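Local coordinates for VgrG protein (Vibrio cholerae, PDB 4DTH) that probably cross-links monomeric actin as a secreted toxin, through a domain that binds ATP and magnesium, at residues E240-F245 with N250-M255; I234-A239 with S308-S313. All coordinates share one frame; numbering follows the deposited sequence. Where two conformers were deposited one is given.

Contact 1 of 2, residues E240-F245 with N250-M255; sequences ELAKKF and NEWDPM. With SO4 (sulfate ion), chain J.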
loop_
_atom_site.group_PDB
_atom_site.type_symbol
_atom_site.label_atom_id
_atom_site.label_comp_id
_atom_site.label_asym_id
_atom_site.label_seq_id
_atom_site.Cartn_x
_atom_site.Cartn_y
_atom_site.Cartn_z
ATOM N N GLU A 240 -13.613 -4.943 -15.646
ATOM C CA GLU A 240 -13.944 -6.313 -15.230
ATOM C C GLU A 240 -14.427 -6.343 -13.782
ATOM O O GLU A 240 -15.466 -6.952 -13.493
ATOM C CB GLU A 240 -12.726 -7.242 -15.417
ATOM C CG GLU A 240 -12.932 -8.671 -14.929
ATOM C CD GLU A 240 -11.634 -9.412 -14.669
ATOM O OE1 GLU A 240 -10.933 -9.753 -15.649
ATOM O OE2 GLU A 240 -11.302 -9.632 -13.482
ATOM N N LEU A 241 -13.698 -5.665 -12.881
ATOM C CA LEU A 241 -14.047 -5.625 -11.460
ATOM C C LEU A 241 -15.335 -4.861 -11.201
ATOM O O LEU A 241 -16.114 -5.287 -10.360
ATOM C CB LEU A 241 -12.899 -5.052 -10.623
ATOM C CG LEU A 241 -11.617 -5.886 -10.608
ATOM C CD1 LEU A 241 -10.490 -5.107 -9.990
ATOM C CD2 LEU A 241 -11.815 -7.198 -9.869
ATOM N N ALA A 242 -15.570 -3.757 -11.935
ATOM C CA ALA A 242 -16.792 -2.951 -11.790
ATOM C C ALA A 242 -18.010 -3.801 -12.162
ATOM O O ALA A 242 -19.037 -3.722 -11.495
ATOM C CB ALA A 242 -16.718 -1.721 -12.689
ATOM N N LYS A 243 -17.877 -4.640 -13.197
ATOM C CA LYS A 243 -18.929 -5.536 -13.671
ATOM C C LYS A 243 -19.126 -6.677 -12.675
ATOM O O LYS A 243 -20.263 -7.009 -12.318
ATOM C CB LYS A 243 -18.500 -6.095 -15.034
ATOM C CG LYS A 243 -19.607 -6.192 -16.040
ATOM C CD LYS A 243 -19.068 -6.839 -17.308
ATOM C CE LYS A 243 -19.825 -8.097 -17.639
ATOM N NZ LYS A 243 -19.215 -8.826 -18.777
ATOM N N LYS A 244 -18.008 -7.284 -12.232
ATOM C CA LYS A 244 -18.009 -8.411 -11.294
ATOM C C LYS A 244 -18.627 -8.026 -9.940
ATOM O O LYS A 244 -19.515 -8.739 -9.434
ATOM C CB LYS A 244 -16.547 -8.866 -11.101
ATOM C CG LYS A 244 -16.282 -9.840 -9.982
ATOM C CD LYS A 244 -16.820 -11.199 -10.287
ATOM C CE LYS A 244 -16.355 -12.211 -9.285
ATOM N NZ LYS A 244 -17.090 -13.486 -9.460
ATOM N N PHE A 245 -18.170 -6.905 -9.367
ATOM C CA PHE A 245 -18.583 -6.476 -8.031
ATOM C C PHE A 245 -19.718 -5.452 -7.968
ATOM O O PHE A 245 -20.147 -5.102 -6.871
ATOM C CB PHE A 245 -17.360 -5.999 -7.239
ATOM C CG PHE A 245 -16.386 -7.104 -6.891
ATOM C CD1 PHE A 245 -16.660 -7.996 -5.858
ATOM C CD2 PHE A 245 -15.205 -7.262 -7.606
ATOM C CE1 PHE A 245 -15.755 -9.016 -5.534
ATOM C CE2 PHE A 245 -14.293 -8.278 -7.274
ATOM C CZ PHE A 245 -14.576 -9.146 -6.241
ATOM N N ASN A 250 -17.626 6.631 -11.657
ATOM C CA ASN A 250 -18.010 7.894 -12.310
ATOM C C ASN A 250 -19.539 7.953 -12.390
ATOM O O ASN A 250 -20.193 7.822 -11.356
ATOM C CB ASN A 250 -17.348 8.037 -13.707
ATOM C CG ASN A 250 -16.369 9.144 -13.823
ATOM O OD1 ASN A 250 -15.832 9.646 -12.827
ATOM N ND2 ASN A 250 -16.069 9.483 -15.061
ATOM N N GLU A 251 -20.094 7.975 -13.619
ATOM C CA GLU A 251 -21.537 8.004 -13.844
ATOM C C GLU A 251 -22.118 6.631 -14.233
ATOM O O GLU A 251 -23.319 6.535 -14.458
ATOM C CB GLU A 251 -21.915 9.092 -14.865
ATOM C CG GLU A 251 -21.781 10.507 -14.320
ATOM C CD GLU A 251 -21.997 11.608 -15.340
ATOM O OE1 GLU A 251 -23.114 11.697 -15.900
ATOM O OE2 GLU A 251 -21.054 12.401 -15.560
ATOM N N TRP A 252 -21.279 5.564 -14.277
ATOM C CA TRP A 252 -21.771 4.226 -14.629
ATOM C C TRP A 252 -22.504 3.604 -13.466
ATOM O O TRP A 252 -21.977 3.549 -12.347
ATOM C CB TRP A 252 -20.641 3.287 -15.074
ATOM C CG TRP A 252 -21.139 1.952 -15.541
ATOM C CD1 TRP A 252 -21.757 1.678 -16.729
ATOM C CD2 TRP A 252 -21.031 0.699 -14.845
ATOM N NE1 TRP A 252 -22.056 0.336 -16.806
ATOM C CE2 TRP A 252 -21.585 -0.295 -15.684
ATOM C CE3 TRP A 252 -20.478 0.309 -13.611
ATOM C CZ2 TRP A 252 -21.618 -1.647 -15.325
ATOM C CZ3 TRP A 252 -20.519 -1.032 -13.252
ATOM C CH2 TRP A 252 -21.072 -1.997 -14.109
ATOM N N ASP A 253 -23.726 3.139 -13.747
ATOM C CA ASP A 253 -24.598 2.515 -12.764
ATOM C C ASP A 253 -24.676 1.010 -13.042
ATOM O O ASP A 253 -25.258 0.606 -14.050
ATOM C CB ASP A 253 -25.992 3.180 -12.804
ATOM C CG ASP A 253 -27.029 2.585 -11.866
ATOM O OD1 ASP A 253 -26.698 1.620 -11.136
ATOM O OD2 ASP A 253 -28.176 3.053 -11.889
ATOM N N PRO A 254 -24.089 0.159 -12.165
ATOM C CA PRO A 254 -24.157 -1.303 -12.394
ATOM C C PRO A 254 -25.572 -1.863 -12.520
ATOM O O PRO A 254 -25.791 -2.804 -13.286
ATOM C CB PRO A 254 -23.443 -1.886 -11.173
ATOM C CG PRO A 254 -23.505 -0.797 -10.131
ATOM C CD PRO A 254 -23.361 0.470 -10.921
ATOM N N MET A 255 -26.537 -1.255 -11.815
ATOM C CA MET A 255 -27.945 -1.663 -11.866
ATOM C C MET A 255 -28.563 -1.452 -13.262
ATOM O O MET A 255 -29.477 -2.192 -13.631
ATOM C CB MET A 255 -28.766 -0.988 -10.748
ATOM C CG MET A 255 -28.426 -1.496 -9.342
ATOM S SD MET A 255 -28.962 -3.206 -9.028
ATOM C CE MET A 255 -30.770 -2.947 -8.832
HETATM S S SO4 J . -15.852 -9.861 -18.126
HETATM O O1 SO4 J . -16.855 -10.291 -17.150
HETATM O O2 SO4 J . -16.531 -9.311 -19.300
HETATM O O3 SO4 J . -14.991 -8.833 -17.532
HETATM O O4 SO4 J . -15.037 -11.022 -18.512
#
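Trp252 meets Ala242 and Lys243 in a small van der Waals contact, made by the edge of an indole against the helix backbone and one methyl, where the chain, having left helix 221-245, passes alongside its last turns in the loop leading to helix 269-275. Trp252 points its six-membered ring at the helix: with CG anti to the backbone N (chi1 -175°), the indole extends toward it from the loop. The outer rim of the ring does the touching. CZ3 of Trp252 lies 3.5 Å from the carbonyl O of Ala242, which sits at the ring edge near its plane, and 3.9 Å from CB of Ala242. On the next residue, CH2 of Trp252 comes to 4.2 Å from CA of Lys243, an oblique approach. No hydrogen bond crosses between the segments; the polar NE1 of the indole is held instead by Glu257. Pro254 N lies over one face of the indole, offset toward the rim.

The side chain of Lys243 leads off from the tryptophan, bent at chi3 (121°), and its NZ donates to O2 of a sulfate ion at 2.8 Å, with a weak second bond to O1. Asp253 OD1 accepts from Met255 N at 3.0 Å, which closes an Asx turn. The arrangement is a helix followed by a loop that runs alongside its C-terminal turns, with the rim of a buried tryptophan set against them.

Contact 2 of 2, residues I234-A239 with S308-S313; sequences IYLKTA and SRYSES. With SO4 (sulfate ion), chain J.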
loop_
_atom_site.group_PDB
_atom_site.type_symbol
_atom_site.label_atom_id
_atom_site.label_comp_id
_atom_site.label_asym_id
_atom_site.label_seq_id
_atom_site.Cartn_x
_atom_site.Cartn_y
_atom_site.Cartn_z
ATOM N N ILE A 234 -4.818 -1.991 -16.822
ATOM C CA ILE A 234 -5.485 -1.416 -15.647
ATOM C C ILE A 234 -6.932 -1.031 -15.971
ATOM O O ILE A 234 -7.829 -1.347 -15.190
ATOM C CB ILE A 234 -4.677 -0.234 -15.054
ATOM C CG1 ILE A 234 -3.396 -0.763 -14.371
ATOM C CG2 ILE A 234 -5.547 0.600 -14.057
ATOM C CD1 ILE A 234 -2.488 0.296 -13.809
ATOM N N TYR A 235 -7.150 -0.342 -17.112
ATOM C CA TYR A 235 -8.495 0.096 -17.509
ATOM C C TYR A 235 -9.427 -1.101 -17.707
ATOM O O TYR A 235 -10.556 -1.075 -17.217
ATOM C CB TYR A 235 -8.456 0.945 -18.795
ATOM C CG TYR A 235 -7.964 2.374 -18.658
ATOM C CD1 TYR A 235 -6.929 2.703 -17.781
ATOM C CD2 TYR A 235 -8.442 3.375 -19.498
ATOM C CE1 TYR A 235 -6.409 3.997 -17.726
ATOM C CE2 TYR A 235 -7.942 4.674 -19.439
ATOM C CZ TYR A 235 -6.905 4.973 -18.575
ATOM O OH TYR A 235 -6.448 6.264 -18.514
ATOM N N LEU A 236 -8.942 -2.157 -18.402
ATOM C CA LEU A 236 -9.719 -3.371 -18.658
ATOM C C LEU A 236 -10.028 -4.122 -17.368
ATOM O O LEU A 236 -11.161 -4.563 -17.188
ATOM C CB LEU A 236 -9.021 -4.297 -19.674
ATOM C CG LEU A 236 -8.904 -3.781 -21.111
ATOM C CD1 LEU A 236 -8.184 -4.810 -21.988
ATOM C CD2 LEU A 236 -10.272 -3.430 -21.708
ATOM N N LYS A 237 -9.039 -4.241 -16.459
ATOM C CA LYS A 237 -9.245 -4.890 -15.162
ATOM C C LYS A 237 -10.270 -4.121 -14.312
ATOM O O LYS A 237 -11.113 -4.748 -13.660
ATOM C CB LYS A 237 -7.917 -5.080 -14.401
ATOM C CG LYS A 237 -8.058 -5.836 -13.071
ATOM C CD LYS A 237 -8.471 -7.297 -13.254
ATOM C CE LYS A 237 -8.415 -8.037 -11.942
ATOM N NZ LYS A 237 -8.741 -9.469 -12.150
ATOM N N THR A 238 -10.205 -2.767 -14.337
ATOM C CA THR A 238 -11.152 -1.931 -13.587
ATOM C C THR A 238 -12.579 -2.196 -14.093
ATOM O O THR A 238 -13.490 -2.379 -13.284
ATOM C CB THR A 238 -10.744 -0.457 -13.621
ATOM O OG1 THR A 238 -9.436 -0.339 -13.055
ATOM C CG2 THR A 238 -11.703 0.428 -12.813
ATOM N N ALA A 239 -12.757 -2.248 -15.429
ATOM C CA ALA A 239 -14.051 -2.534 -16.035
ATOM C C ALA A 239 -14.531 -3.942 -15.634
ATOM O O ALA A 239 -15.688 -4.100 -15.231
ATOM C CB ALA A 239 -13.963 -2.393 -17.547
ATOM N N SER A 308 -14.504 -2.790 -27.272
ATOM C CA SER A 308 -14.653 -4.067 -27.965
ATOM C C SER A 308 -14.987 -5.158 -26.929
ATOM O O SER A 308 -15.378 -6.263 -27.296
ATOM C CB SER A 308 -13.381 -4.411 -28.746
ATOM O OG SER A 308 -12.289 -4.557 -27.856
ATOM N N ARG A 309 -14.889 -4.818 -25.632
ATOM C CA ARG A 309 -15.107 -5.761 -24.527
ATOM C C ARG A 309 -16.218 -5.384 -23.560
ATOM O O ARG A 309 -16.781 -6.269 -22.901
ATOM C CB ARG A 309 -13.821 -5.876 -23.710
ATOM C CG ARG A 309 -12.670 -6.524 -24.462
ATOM C CD ARG A 309 -11.390 -6.392 -23.667
ATOM N NE ARG A 309 -10.256 -7.087 -24.285
ATOM C CZ ARG A 309 -9.441 -6.542 -25.179
ATOM N NH1 ARG A 309 -9.652 -5.306 -25.614
ATOM N NH2 ARG A 309 -8.407 -7.226 -25.645
ATOM N N TYR A 310 -16.492 -4.083 -23.424
ATOM C CA TYR A 310 -17.463 -3.580 -22.444
ATOM C C TYR A 310 -18.440 -2.629 -23.075
ATOM O O TYR A 310 -18.157 -2.080 -24.143
ATOM C CB TYR A 310 -16.738 -2.915 -21.267
ATOM C CG TYR A 310 -15.871 -3.896 -20.513
ATOM C CD1 TYR A 310 -16.435 -4.832 -19.646
ATOM C CD2 TYR A 310 -14.500 -3.964 -20.745
ATOM C CE1 TYR A 310 -15.648 -5.782 -18.994
ATOM C CE2 TYR A 310 -13.703 -4.912 -20.101
ATOM C CZ TYR A 310 -14.283 -5.818 -19.229
ATOM O OH TYR A 310 -13.511 -6.762 -18.608
ATOM N N SER A 311 -19.589 -2.420 -22.411
ATOM C CA SER A 311 -20.626 -1.517 -22.914
ATOM C C SER A 311 -20.045 -0.130 -23.109
ATOM O O SER A 311 -19.019 0.195 -22.488
ATOM C CB SER A 311 -21.780 -1.449 -21.922
ATOM O OG SER A 311 -21.371 -0.772 -20.742
ATOM N N GLU A 312 -20.686 0.681 -23.970
ATOM C CA GLU A 312 -20.269 2.058 -24.218
ATOM C C GLU A 312 -20.192 2.857 -22.916
ATOM O O GLU A 312 -19.190 3.527 -22.682
ATOM C CB GLU A 312 -21.190 2.761 -25.248
ATOM C CG GLU A 312 -20.890 4.246 -25.460
ATOM C CD GLU A 312 -19.489 4.649 -25.879
ATOM O OE1 GLU A 312 -18.692 3.772 -26.286
ATOM O OE2 GLU A 312 -19.194 5.865 -25.842
ATOM N N SER A 313 -21.230 2.759 -22.070
ATOM C CA SER A 313 -21.291 3.473 -20.793
ATOM C C SER A 313 -20.157 3.075 -19.839
ATOM O O SER A 313 -19.472 3.947 -19.318
ATOM C CB SER A 313 -22.652 3.318 -20.129
ATOM O OG SER A 313 -22.640 4.069 -18.925
HETATM S S SO4 J . -15.852 -9.861 -18.126
HETATM O O1 SO4 J . -16.855 -10.291 -17.150
HETATM O O2 SO4 J . -16.531 -9.311 -19.300
HETATM O O3 SO4 J . -14.991 -8.833 -17.532
HETATM O O4 SO4 J . -15.037 -11.022 -18.512
#
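Ala239 CB sits over the middle of the Tyr310 ring, a CH-pi contact between helix 221-245 and the loop that joins helices 292-307 and 312-323. This is helix-to-loop packing in an alpha-helical part of the actin cross-linking domain. The methyl carbon Ala239 CB stands 3.6 Å from the centroid of the Tyr310 ring and only 12° off the ring normal, so the methyl stands almost squarely over the ring centre. One turn back, Leu236 adds its two methyls. CD2 of Leu236 reaches CD of Arg309 at 3.7 Å and, more loosely, CE2 of Tyr310 at 4.1 Å. CD1 of Leu236 lies over one face of the Arg309 guanidinium, offset toward its rim and 3.8 Å from CZ of Arg309. The two side chains cross at about a right angle, the arginine running extended from CG to NE past the end of the leucine.

Further out, Arg309 NH1 is hydrogen-bonded to the carbonyl O of Gln305, which ties the guanidinium back to helix 292-307, while Leu236 also touches Leu306 of that helix. Right after Tyr310, Ser311 occupies the N-cap of helix 312-323: its OG caps the backbone N of Leu314 and is also hydrogen-bonded to OE2 of Glu257. The tyrosine itself leaves the loop with CG anti to its carbonyl carbon (chi1 -63°), the torsion that brings the ring to Ala239. Where the tyrosine ends, a sulfate, probably from the crystallisation liquor, lies at the ring edge, and Tyr310 OH donates to its O3 at 2.8 Å.

From the N terminus, helix 221-245 comes first and supplies one side of both contacts, residues 234-239 to contact 2 and the following 240-245 to contact 1. After the helix ends, contact 1 closes a short loop of four residues. The chain then runs on through helices 269-275 and 292-307 before residues 308-313 return to close contact 2, a loop of 68 residues that encloses contact 1 entirely. Segments 250-255 and 308-313 also meet each other, Trp252 CD1 lying 3.4 Å from Ser313 OG. Together the contacts tie helix 221-245 to its trailing loop and to the loop that leads into helix 312-323, and one sulfate bridges Lys243 and Tyr310.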